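Local coordinates for putative glyoxalase superfamily protein (Ralstonia eutropha, PDB 3IUZ) that probably acts as an iron(II)-dependent dioxygenase that decarboxylates 2-oxoadipate to give 2-hydroxyglutarate, at residues 4-9 with 21-26; 12-17 with 50-55; 43-48 with 195-200; 55-60 with 299-304. One frame throughout, in Å; residues are numbered along the deposited sequence.

The four contacts run from the N-terminal helices into the β-sheet, and helix 42-60 takes part in three of them. Contact 1 joins helices 4-14 and 16-25, two successive helices linked by a sharp bend. Contact 2 lays that bend on helix 42-60, and contact 3 sets helix 190-200 against an earlier part of the same helix. Contact 4, where the C-terminal part of helix 42-60 meets strand 293-306, shares Ala55 with contact 2. Contacts 1 and 2 are partly buried, whereas 3 and 4 are buried. The first three rest mainly on aliphatic carbon, with an asparagine CB in contact 2; contact 4, nearest the centre of the chain, adds an arginine, a serine and bridging waters.

Contact 1: 4-9 with 21-26; sequences PNIATL and HLLSLV
Leu23 and Ala7 carry this contact within a helical corner: helices 4-14 and 16-25 follow each other in the chain, joined by a sharp bend at Gly15. Along the second helix, His21 contributes its backbone, its O accepting a bond from Ser24 OG (3.0 Å). Leu22 turns to the inside of the corner, where it packs on Leu10 and Leu14 of the first helix. Leu23 then points toward segment 4-9. Its CG lies beside the backbone N (chi1 -71°), which sends the two methyls across to the other helix: CD2 comes within 4.4 Å of Ile6 CG2, while CD1 stops over Ala7. A branched leucine suits this place because its methyls can serve two neighbouring residues of the facing helix, and alanine suits the other side because so small a group lets the leucine come close. Leu25, in the last turn, packs on Val78, and Val26, the first residue past the helix, touches Phe54. Ile6 likewise looks inward, to Gln47 and Met51 of helix 42-60. The tightest point is the meeting of methyl carbons Ala7 CB and Leu23 CD1, 3.4 Å apart and closer than an ordinary van der Waals contact.

Contact 2: 12-17 with 50-55; sequences ANLGES and NMVLFA
Leu14 keeps CG beside its backbone N (chi1 -68°), and its chi2 of 172° extends CD1 and leaves CD2 as the branch turned to helix 42-60, while Val52 holds CG1 anti to N (chi1 172°); between them these rotations bring Leu14 CD2 to Val52 CG1. The setting is a helical corner, the sharp bend where helix 4-14 ends and helix 16-25 begins, laid against helix 42-60. Leu14 CD2 does most of the work: it lies 4.3 Å from Val52 CG1 and also 4.3 Å from Ala55 CB. Val52 and Ala55 are three residues apart and therefore share one face of their helix, so a single leucine methyl can touch both. Valine's forked side chain is useful here, since its second methyl can serve another neighbour. The amide of Asn13 is occupied elsewhere, ND2 bonding to Leu9 O and Ala194 O; asparagine thus offers a carbon flank to the valine and a polar end that ties the close of helix 4-14 to helix 190-200. Gly15 supplies the sharp change of direction. Its positive phi (80°) is easily adopted without a side chain, and as N-cap residue of the next helix its O accepts from Thr19 OG1. Leu22 adds further cover to Ala55. On the flank toward helix 190-200, Val52 CG2 rests 4.3 Å from Asn13 CB.

Contact 3: 43-48 with 195-200; sequences AEIAQA and ELIGLL
Ile197 is the side chain that helix 190-200 sends against Ile45 and Ala48 of helix 42-60, and tracing it outward accounts for most of the contact. From CB, which faces the other helix, the chain forks. The CG2 branch, anti to the backbone N, turns to Asn13 and to Val52 one turn further along helix 42-60. The longer branch carries the contact with Ile45 and Ala48. Its CG1 lies beside the backbone N (chi1 -69°) and comes within 4.1 Å of Ile45 CG2, the two isoleucine side chains crossing at a slant. At the tip, CD1 settles against Ala48 CB at 3.7 Å and passes 4.0 Å from Ile45 O, a carbonyl already directed along its own helix. The fork thus lets one isoleucine grip several positions of the facing helix, and a small alanine at 48 allows the long arm to come down close to the backbone. Ile45 CG2 has a second neighbour in Leu196 CD2, at 4.4 Å, which widens the patch by one residue. Both Ile45 and Leu196 also touch Leu182 of helix 173-185, while Leu9 of helix 4-14 packs on Ala48 and Ile197, so the patch is enclosed by helices on more than one flank. With every touching residue aliphatic and buried, and with the local axes 10.2 Å apart and inclined at -39°, this is the inclined helix-on-helix packing typical of the core of an α-helical bundle.

Contact 4: 55-60 with 299-304; sequences AGILDR and PGSFYE
This is a helix-on-sheet contact, part apolar and part water-bridged, in which Leu58 and Arg60 in the C-terminal part of helix 42-60 meet Tyr303 of strand 293-306 and Ser301 in the irregular break just before it. The apolar half is Leu58 CD2 lying 4.0 Å from Tyr303 CE2. Tyrosine fits because its ring offers carbon to the leucine while its OH bonds to Asp241 OD2. Ile57 also approaches Ser301, though with two conformations its tip is less certain. At the polar half, Arg60 has CG between N and the carbonyl carbon (chi1 71°), and the extended chain beyond carries NE to a water that accepts from it (3.1 Å) in the guanidinium plane and donates to Ser301 OG (2.7 Å). A second water joins the backbones, donating to Arg60 O and accepting from Ser301 N at 2.8 Å. Arginine suits because its several N-H groups serve the water through NE and Phe236 O through NH2; Ser301 OG also bonds to Phe236 O, giving this one carbonyl oxygen two donors. Arg18 and Leu25 of helix 16-25 and Thr68 of helix 62-73 pack on Leu58, while Ile57 rests on Ala239 of strand 238-242, parallel neighbour of strand 293-306.

Contact 1: 4-9 with 21-26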
loop_
_atom_site.group_PDB
_atom_site.type_symbol
_atom_site.label_atom_id
_atom_site.label_comp_id
_atom_site.label_asym_id
_atom_site.label_seq_id
_atom_site.Cartn_x
_atom_site.Cartn_y
_atom_site.Cartn_z
ATOM N N PRO A 4 -8.186 -22.454 2.019
ATOM C CA PRO A 4 -8.157 -22.877 0.618
ATOM C C PRO A 4 -8.616 -21.783 -0.354
ATOM O O PRO A 4 -8.012 -21.651 -1.420
ATOM C CB PRO A 4 -9.083 -24.095 0.588
ATOM C CG PRO A 4 -8.892 -24.686 1.960
ATOM C CD PRO A 4 -8.861 -23.462 2.863
ATOM N N ASN A 5 -9.661 -21.038 -0.022
ATOM C CA ASN A 5 -10.108 -19.996 -0.950
ATOM C C ASN A 5 -9.020 -18.935 -1.152
ATOM O O ASN A 5 -8.711 -18.607 -2.284
ATOM C CB ASN A 5 -11.411 -19.355 -0.534
ATOM C CG ASN A 5 -12.605 -20.111 -1.076
ATOM O OD1 ASN A 5 -12.459 -21.210 -1.633
ATOM N ND2 ASN A 5 -13.782 -19.537 -0.917
ATOM N N ILE A 6 -8.432 -18.459 -0.063
ATOM C CA ILE A 6 -7.369 -17.442 -0.159
ATOM C C ILE A 6 -6.155 -18.040 -0.902
ATOM O O ILE A 6 -5.546 -17.404 -1.764
ATOM C CB ILE A 6 -6.987 -16.861 1.208
ATOM C CG1 ILE A 6 -8.094 -15.886 1.671
ATOM C CG2 ILE A 6 -5.642 -16.101 1.116
ATOM C CD1 ILE A 6 -8.168 -15.650 3.161
ATOM N N ALA A 7 -5.845 -19.288 -0.618
ATOM C CA ALA A 7 -4.706 -19.923 -1.254
ATOM C C ALA A 7 -4.924 -19.976 -2.781
ATOM O O ALA A 7 -3.999 -19.747 -3.568
ATOM C CB ALA A 7 -4.458 -21.328 -0.651
ATOM N N THR A 8 -6.118 -20.334 -3.201
ATOM C CA THR A 8 -6.447 -20.406 -4.642
ATOM C C THR A 8 -6.365 -19.035 -5.307
ATOM O O THR A 8 -5.758 -18.881 -6.374
ATOM C CB THR A 8 -7.835 -20.972 -4.861
ATOM O OG1 THR A 8 -7.901 -22.239 -4.217
ATOM C CG2 THR A 8 -8.174 -21.169 -6.409
ATOM N N LEU A 9 -6.927 -18.022 -4.650
ATOM C CA LEU A 9 -6.840 -16.657 -5.151
ATOM C C LEU A 9 -5.371 -16.205 -5.306
ATOM O O LEU A 9 -5.022 -15.562 -6.299
ATOM C CB LEU A 9 -7.599 -15.694 -4.208
ATOM C CG LEU A 9 -9.107 -15.899 -4.100
ATOM C CD1 LEU A 9 -9.687 -15.073 -2.918
ATOM C CD2 LEU A 9 -9.792 -15.526 -5.480
ATOM N N HIS A 21 5.127 -19.854 0.129
ATOM C CA HIS A 21 5.951 -19.041 1.040
ATOM C C HIS A 21 5.076 -17.996 1.745
ATOM O O HIS A 21 5.144 -17.815 2.964
ATOM C CB HIS A 21 7.050 -18.324 0.249
ATOM C CG HIS A 21 7.792 -17.269 1.024
ATOM N ND1 HIS A 21 8.668 -17.565 2.055
ATOM C CD2 HIS A 21 7.844 -15.921 0.871
ATOM C CE1 HIS A 21 9.178 -16.445 2.537
ATOM N NE2 HIS A 21 8.717 -15.435 1.820
ATOM N N LEU A 22 4.238 -17.326 0.963
ATOM C CA LEU A 22 3.404 -16.278 1.502
ATOM C C LEU A 22 2.430 -16.826 2.585
ATOM O O LEU A 22 2.227 -16.183 3.628
ATOM C CB LEU A 22 2.664 -15.567 0.358
ATOM C CG LEU A 22 2.257 -14.130 0.678
ATOM C CD1 LEU A 22 3.461 -13.278 1.093
ATOM C CD2 LEU A 22 1.520 -13.535 -0.514
ATOM N N LEU A 23 1.866 -18.015 2.354
ATOM C CA LEU A 23 0.889 -18.566 3.292
ATOM C C LEU A 23 1.606 -19.038 4.554
ATOM O O LEU A 23 1.040 -19.027 5.634
ATOM C CB LEU A 23 0.048 -19.698 2.679
ATOM C CG LEU A 23 -1.000 -19.336 1.609
ATOM C CD1 LEU A 23 -1.534 -20.583 0.926
ATOM C CD2 LEU A 23 -2.164 -18.528 2.175
ATOM N N SER A 24 2.864 -19.452 4.452
ATOM C CA SER A 24 3.540 -19.825 5.674
ATOM C C SER A 24 4.005 -18.585 6.445
ATOM O O SER A 24 4.192 -18.660 7.634
ATOM C CB SER A 24 4.704 -20.754 5.395
ATOM O OG SER A 24 5.772 -19.993 4.899
ATOM N N LEU A 25 4.130 -17.443 5.779
ATOM C CA LEU A 25 4.686 -16.233 6.405
ATOM C C LEU A 25 3.599 -15.332 7.043
ATOM O O LEU A 25 3.742 -14.910 8.185
ATOM C CB LEU A 25 5.437 -15.409 5.363
ATOM C CG LEU A 25 6.001 -14.071 5.800
ATOM C CD1 LEU A 25 7.081 -14.250 6.877
ATOM C CD2 LEU A 25 6.490 -13.291 4.523
ATOM N N VAL A 26 2.553 -15.038 6.273
ATOM C CA VAL A 26 1.581 -14.007 6.607
ATOM C C VAL A 26 0.302 -14.631 7.172
ATOM O O VAL A 26 -0.361 -15.426 6.483
ATOM C CB VAL A 26 1.213 -13.189 5.393
ATOM C CG1 VAL A 26 0.206 -12.066 5.768
ATOM C CG2 VAL A 26 2.481 -12.588 4.772
#

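Contact 2: 12-17 with 50-55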
loop_
_atom_site.group_PDB
_atom_site.type_symbol
_atom_site.label_atom_id
_atom_site.label_comp_id
_atom_site.label_asym_id
_atom_site.label_seq_id
_atom_site.Cartn_x
_atom_site.Cartn_y
_atom_site.Cartn_z
ATOM N N ALA A 12 -3.390 -18.242 -8.265
ATOM C CA ALA A 12 -3.737 -17.771 -9.614
ATOM C C ALA A 12 -2.960 -16.475 -9.930
ATOM O O ALA A 12 -2.698 -16.163 -11.065
ATOM C CB ALA A 12 -5.234 -17.530 -9.736
ATOM N N ASN A 13 -2.565 -15.729 -8.921
ATOM C CA ASN A 13 -1.804 -14.531 -9.156
ATOM C C ASN A 13 -0.290 -14.646 -8.939
ATOM O O ASN A 13 0.442 -13.906 -9.544
ATOM C CB ASN A 13 -2.353 -13.422 -8.282
ATOM C CG ASN A 13 -3.677 -12.905 -8.810
ATOM O OD1 ASN A 13 -3.678 -11.995 -9.604
ATOM N ND2 ASN A 13 -4.797 -13.514 -8.412
ATOM N N LEU A 14 0.162 -15.523 -8.044
ATOM C CA LEU A 14 1.545 -15.582 -7.648
ATOM C C LEU A 14 2.236 -16.877 -8.055
ATOM O O LEU A 14 3.471 -16.953 -7.979
ATOM C CB LEU A 14 1.664 -15.405 -6.119
ATOM C CG LEU A 14 1.329 -14.046 -5.501
ATOM C CD1 LEU A 14 1.329 -14.176 -3.982
ATOM C CD2 LEU A 14 2.316 -12.943 -5.924
ATOM N N GLY A 15 1.472 -17.879 -8.452
ATOM C CA GLY A 15 2.014 -19.225 -8.665
ATOM C C GLY A 15 2.196 -20.008 -7.377
ATOM O O GLY A 15 2.153 -19.453 -6.293
ATOM N N GLU A 16 2.413 -21.315 -7.497
ATOM C CA GLU A 16 2.381 -22.192 -6.314
ATOM C C GLU A 16 3.462 -21.903 -5.309
ATOM O O GLU A 16 3.192 -21.828 -4.120
ATOM C CB GLU A 16 2.395 -23.677 -6.695
ATOM C CG GLU A 16 1.018 -24.149 -7.121
ATOM N N SER A 17 4.676 -21.696 -5.790
ATOM C CA SER A 17 5.816 -21.602 -4.914
ATOM C C SER A 17 5.764 -20.332 -4.044
ATOM O O SER A 17 5.897 -20.377 -2.815
ATOM C CB SER A 17 7.094 -21.655 -5.777
ATOM O OG SER A 17 8.186 -21.043 -5.115
ATOM N N ASN A 50 -4.593 -8.029 -0.581
ATOM C CA ASN A 50 -3.632 -7.443 0.319
ATOM C C ASN A 50 -2.349 -8.245 0.382
ATOM O O ASN A 50 -1.287 -7.668 0.440
ATOM C CB ASN A 50 -4.183 -7.298 1.737
ATOM C CG ASN A 50 -5.173 -6.158 1.850
ATOM O OD1 ASN A 50 -5.339 -5.414 0.886
ATOM N ND2 ASN A 50 -5.904 -6.068 3.003
HETATM N N MSE A 51 -2.486 -9.565 0.400
HETATM C CA MSE A 51 -1.362 -10.423 0.476
HETATM C C MSE A 51 -0.521 -10.356 -0.823
HETATM O O MSE A 51 0.706 -10.476 -0.764
HETATM C CB MSE A 51 -1.834 -11.854 0.805
HETATM C CG MSE A 51 -2.404 -12.009 2.287
HETATM SE SE MSE A 51 -3.142 -13.710 2.560
HETATM C CE MSE A 51 -1.559 -14.722 3.044
ATOM N N VAL A 52 -1.190 -10.228 -1.981
ATOM C CA VAL A 52 -0.507 -10.131 -3.251
ATOM C C VAL A 52 0.264 -8.833 -3.260
ATOM O O VAL A 52 1.450 -8.812 -3.660
ATOM C CB VAL A 52 -1.471 -10.267 -4.442
ATOM C CG1 VAL A 52 -0.741 -9.961 -5.758
ATOM C CG2 VAL A 52 -2.120 -11.665 -4.415
ATOM N N LEU A 53 -0.355 -7.772 -2.720
ATOM C CA LEU A 53 0.267 -6.461 -2.709
ATOM C C LEU A 53 1.478 -6.436 -1.745
ATOM O O LEU A 53 2.509 -5.846 -2.035
ATOM C CB LEU A 53 -0.762 -5.352 -2.367
ATOM C CG LEU A 53 -1.810 -5.056 -3.459
ATOM C CD1 LEU A 53 -2.870 -4.043 -2.933
ATOM C CD2 LEU A 53 -1.122 -4.559 -4.759
ATOM N N PHE A 54 1.323 -7.081 -0.608
ATOM C CA PHE A 54 2.393 -7.315 0.343
ATOM C C PHE A 54 3.578 -8.056 -0.308
ATOM O O PHE A 54 4.722 -7.618 -0.206
ATOM C CB PHE A 54 1.867 -8.070 1.569
ATOM C CG PHE A 54 2.903 -8.258 2.658
ATOM C CD1 PHE A 54 3.198 -7.225 3.526
ATOM C CD2 PHE A 54 3.605 -9.448 2.788
ATOM C CE1 PHE A 54 4.173 -7.373 4.539
ATOM C CE2 PHE A 54 4.623 -9.594 3.765
ATOM C CZ PHE A 54 4.874 -8.555 4.684
ATOM N N ALA A 55 3.308 -9.129 -1.030
ATOM C CA ALA A 55 4.360 -9.820 -1.744
ATOM C C ALA A 55 5.091 -8.906 -2.727
ATOM O O ALA A 55 6.318 -9.029 -2.908
ATOM C CB ALA A 55 3.816 -11.038 -2.433
#

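Contact 3: 43-48 with 195-200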
loop_
_atom_site.group_PDB
_atom_site.type_symbol
_atom_site.label_atom_id
_atom_site.label_comp_id
_atom_site.label_asym_id
_atom_site.label_seq_id
_atom_site.Cartn_x
_atom_site.Cartn_y
_atom_site.Cartn_z
ATOM N N ALA A 43 -14.562 -10.336 1.679
ATOM C CA ALA A 43 -13.509 -10.420 2.708
ATOM C C ALA A 43 -12.311 -11.280 2.258
ATOM O O ALA A 43 -11.142 -10.900 2.413
ATOM C CB ALA A 43 -14.065 -10.978 3.987
ATOM N N GLU A 44 -12.590 -12.478 1.772
ATOM C CA GLU A 44 -11.530 -13.316 1.235
ATOM C C GLU A 44 -10.748 -12.616 0.097
ATOM O O GLU A 44 -9.505 -12.698 0.039
ATOM C CB GLU A 44 -12.103 -14.621 0.715
ATOM C CG GLU A 44 -12.685 -15.524 1.823
ATOM C CD GLU A 44 -13.475 -16.713 1.322
ATOM O OE1 GLU A 44 -13.838 -16.772 0.117
ATOM O OE2 GLU A 44 -13.733 -17.611 2.153
ATOM N N ILE A 45 -11.476 -11.965 -0.810
ATOM C CA ILE A 45 -10.842 -11.315 -1.922
ATOM C C ILE A 45 -9.976 -10.164 -1.423
ATOM O O ILE A 45 -8.833 -9.962 -1.904
ATOM C CB ILE A 45 -11.878 -10.853 -2.979
ATOM C CG1 ILE A 45 -12.427 -12.081 -3.702
ATOM C CG2 ILE A 45 -11.279 -9.852 -3.990
ATOM C CD1 ILE A 45 -13.845 -11.829 -4.389
ATOM N N ALA A 46 -10.516 -9.394 -0.479
ATOM C CA ALA A 46 -9.781 -8.246 0.045
ATOM C C ALA A 46 -8.487 -8.680 0.728
ATOM O O ALA A 46 -7.426 -8.057 0.535
ATOM C CB ALA A 46 -10.646 -7.431 1.001
ATOM N N GLN A 47 -8.576 -9.735 1.524
ATOM C CA GLN A 47 -7.423 -10.302 2.215
ATOM C C GLN A 47 -6.389 -10.852 1.204
ATOM O O GLN A 47 -5.176 -10.523 1.327
ATOM C CB GLN A 47 -7.866 -11.373 3.198
ATOM C CG GLN A 47 -6.747 -12.138 3.888
ATOM C CD GLN A 47 -5.940 -11.303 4.788
ATOM O OE1 GLN A 47 -6.381 -10.255 5.265
ATOM N NE2 GLN A 47 -4.715 -11.771 5.062
ATOM N N ALA A 48 -6.863 -11.573 0.177
ATOM C CA ALA A 48 -5.943 -12.109 -0.862
ATOM C C ALA A 48 -5.299 -10.996 -1.635
ATOM O O ALA A 48 -4.053 -11.046 -1.822
ATOM C CB ALA A 48 -6.579 -13.086 -1.777
ATOM N N GLU A 195 -9.340 -13.241 -10.954
ATOM C CA GLU A 195 -9.192 -12.329 -12.090
ATOM C C GLU A 195 -9.231 -10.894 -11.608
ATOM O O GLU A 195 -8.364 -10.083 -11.983
ATOM C CB GLU A 195 -10.281 -12.567 -13.134
ATOM C CG GLU A 195 -10.209 -11.616 -14.319
ATOM C CD GLU A 195 -11.344 -11.829 -15.311
ATOM O OE1 GLU A 195 -12.215 -12.742 -15.124
ATOM O OE2 GLU A 195 -11.358 -11.078 -16.293
ATOM N N LEU A 196 -10.189 -10.567 -10.738
ATOM C CA LEU A 196 -10.261 -9.181 -10.183
ATOM C C LEU A 196 -8.978 -8.758 -9.496
ATOM O O LEU A 196 -8.458 -7.638 -9.708
ATOM C CB LEU A 196 -11.447 -9.041 -9.213
ATOM C CG LEU A 196 -11.596 -7.721 -8.507
ATOM C CD1 LEU A 196 -11.722 -6.585 -9.514
ATOM C CD2 LEU A 196 -12.816 -7.757 -7.487
ATOM N N ILE A 197 -8.437 -9.643 -8.662
ATOM C CA ILE A 197 -7.187 -9.315 -7.959
ATOM C C ILE A 197 -6.088 -8.974 -8.980
ATOM O O ILE A 197 -5.371 -7.982 -8.836
ATOM C CB ILE A 197 -6.754 -10.453 -7.017
ATOM C CG1 ILE A 197 -7.718 -10.554 -5.857
ATOM C CG2 ILE A 197 -5.280 -10.287 -6.564
ATOM C CD1 ILE A 197 -7.618 -11.940 -5.104
ATOM N N GLY A 198 -5.971 -9.788 -10.008
ATOM C CA GLY A 198 -4.974 -9.561 -11.064
ATOM C C GLY A 198 -5.115 -8.190 -11.721
ATOM O O GLY A 198 -4.133 -7.588 -12.124
ATOM N N LEU A 199 -6.353 -7.714 -11.830
ATOM C CA LEU A 199 -6.639 -6.463 -12.519
ATOM C C LEU A 199 -6.459 -5.319 -11.584
ATOM O O LEU A 199 -6.165 -4.206 -12.037
ATOM C CB LEU A 199 -8.063 -6.429 -13.058
ATOM C CG LEU A 199 -8.356 -7.391 -14.221
ATOM C CD1 LEU A 199 -9.901 -7.461 -14.456
ATOM C CD2 LEU A 199 -7.582 -6.906 -15.456
ATOM N N LEU A 200 -6.603 -5.566 -10.289
ATOM C CA LEU A 200 -6.447 -4.480 -9.330
ATOM C C LEU A 200 -4.993 -4.213 -8.978
ATOM O O LEU A 200 -4.637 -3.066 -8.672
ATOM C CB LEU A 200 -7.228 -4.740 -8.039
ATOM C CG LEU A 200 -8.758 -4.758 -8.191
ATOM C CD1 LEU A 200 -9.421 -5.024 -6.817
ATOM C CD2 LEU A 200 -9.291 -3.412 -8.802
#

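Contact 4: 55-60 with 299-304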
loop_
_atom_site.group_PDB
_atom_site.type_symbol
_atom_site.label_atom_id
_atom_site.label_comp_id
_atom_site.label_asym_id
_atom_site.label_seq_id
_atom_site.Cartn_x
_atom_site.Cartn_y
_atom_site.Cartn_z
ATOM N N ALA A 55 3.308 -9.129 -1.030
ATOM C CA ALA A 55 4.360 -9.820 -1.744
ATOM C C ALA A 55 5.091 -8.906 -2.727
ATOM O O ALA A 55 6.318 -9.029 -2.908
ATOM C CB ALA A 55 3.816 -11.038 -2.433
ATOM N N GLY A 56 4.343 -8.009 -3.356
ATOM C CA GLY A 56 4.880 -6.985 -4.251
ATOM C C GLY A 56 5.777 -5.998 -3.503
ATOM O O GLY A 56 6.836 -5.594 -4.023
ATOM N N ILE A 57 5.421 -5.634 -2.276
ATOM C CA ILE A 57 6.314 -4.789 -1.441
ATOM C C ILE A 57 7.611 -5.505 -1.161
ATOM O O ILE A 57 8.685 -4.927 -1.323
ATOM C CB ILE A 57 5.722 -4.347 -0.084
ATOM C CG1 ILE A 57 5.345 -2.877 -0.132
ATOM C CG2 ILE A 57 6.752 -4.521 1.113
ATOM C CD1 ILE A 57 6.446 -1.966 -0.506
ATOM N N LEU A 58 7.526 -6.762 -0.745
ATOM C CA LEU A 58 8.709 -7.551 -0.459
ATOM C C LEU A 58 9.650 -7.642 -1.673
ATOM O O LEU A 58 10.881 -7.671 -1.492
ATOM C CB LEU A 58 8.322 -8.951 0.026
ATOM C CG LEU A 58 7.601 -9.034 1.387
ATOM C CD1 LEU A 58 7.434 -10.509 1.747
ATOM C CD2 LEU A 58 8.353 -8.243 2.518
ATOM N N ASP A 59 9.087 -7.699 -2.886
ATOM C CA ASP A 59 9.904 -7.782 -4.094
ATOM C C ASP A 59 10.761 -6.518 -4.273
ATOM O O ASP A 59 11.738 -6.560 -4.994
ATOM C CB ASP A 59 9.038 -7.902 -5.349
ATOM C CG ASP A 59 8.301 -9.236 -5.452
ATOM O OD1 ASP A 59 8.695 -10.205 -4.791
ATOM O OD2 ASP A 59 7.321 -9.301 -6.231
ATOM N N ARG A 60 10.364 -5.380 -3.716
ATOM C CA ARG A 60 11.155 -4.166 -3.925
ATOM C C ARG A 60 11.623 -3.459 -2.647
ATOM O O ARG A 60 12.126 -2.310 -2.697
ATOM C CB ARG A 60 10.399 -3.192 -4.798
ATOM C CG ARG A 60 9.220 -2.560 -4.148
ATOM C CD ARG A 60 8.525 -1.675 -5.161
ATOM N NE ARG A 60 7.460 -0.962 -4.479
ATOM C CZ ARG A 60 6.299 -1.523 -4.185
ATOM N NH1 ARG A 60 6.065 -2.790 -4.570
ATOM N NH2 ARG A 60 5.371 -0.833 -3.516
ATOM N N PRO A 299 14.937 7.307 -2.979
ATOM C CA PRO A 299 14.316 6.498 -1.931
ATOM C C PRO A 299 13.116 5.740 -2.460
ATOM O O PRO A 299 12.301 6.313 -3.177
ATOM C CB PRO A 299 13.861 7.535 -0.913
ATOM C CG PRO A 299 14.700 8.680 -1.136
ATOM C CD PRO A 299 14.956 8.727 -2.617
ATOM N N GLY A 300 13.023 4.463 -2.083
ATOM C CA GLY A 300 11.939 3.625 -2.481
ATOM C C GLY A 300 10.985 3.533 -1.291
ATOM O O GLY A 300 10.683 4.514 -0.609
ATOM N N SER A 301 10.560 2.337 -1.030
ATOM C CA SER A 301 9.576 2.066 0.020
ATOM C C SER A 301 10.236 1.394 1.218
ATOM O O SER A 301 11.426 1.047 1.167
ATOM C CB SER A 301 8.510 1.181 -0.598
ATOM O OG SER A 301 7.848 1.903 -1.628
ATOM N N PHE A 302 9.479 1.167 2.290
ATOM C CA PHE A 302 10.024 0.637 3.551
ATOM C C PHE A 302 9.073 -0.350 4.230
ATOM O O PHE A 302 7.889 -0.503 3.825
ATOM C CB PHE A 302 10.489 1.747 4.533
ATOM C CG PHE A 302 9.406 2.681 5.063
ATOM C CD1 PHE A 302 9.070 3.832 4.378
ATOM C CD2 PHE A 302 8.758 2.421 6.267
ATOM C CE1 PHE A 302 8.145 4.724 4.870
ATOM C CE2 PHE A 302 7.790 3.290 6.758
ATOM C CZ PHE A 302 7.494 4.464 6.061
ATOM N N TYR A 303 9.624 -1.083 5.189
ATOM C CA TYR A 303 8.903 -2.070 6.002
ATOM C C TYR A 303 8.871 -1.538 7.410
ATOM O O TYR A 303 9.902 -1.169 7.972
ATOM C CB TYR A 303 9.629 -3.408 5.970
ATOM C CG TYR A 303 8.861 -4.604 6.506
ATOM C CD1 TYR A 303 8.868 -4.920 7.857
ATOM C CD2 TYR A 303 8.215 -5.469 5.650
ATOM C CE1 TYR A 303 8.195 -6.020 8.345
ATOM C CE2 TYR A 303 7.573 -6.603 6.128
ATOM C CZ TYR A 303 7.548 -6.868 7.453
ATOM O OH TYR A 303 6.864 -7.978 7.923
ATOM N N GLU A 304 7.676 -1.519 7.991
ATOM C CA GLU A 304 7.417 -0.877 9.248
ATOM C C GLU A 304 6.769 -1.850 10.235
ATOM O O GLU A 304 6.100 -2.804 9.841
ATOM C CB GLU A 304 6.476 0.325 9.015
ATOM C CG GLU A 304 5.976 1.060 10.297
ATOM C CD GLU A 304 5.060 2.216 9.942
ATOM O OE1 GLU A 304 3.844 2.003 9.746
ATOM O OE2 GLU A 304 5.588 3.326 9.806
HETATM O O HOH W 1 8.646 1.849 -4.228
HETATM O O HOH W 2 11.485 0.277 -2.602
#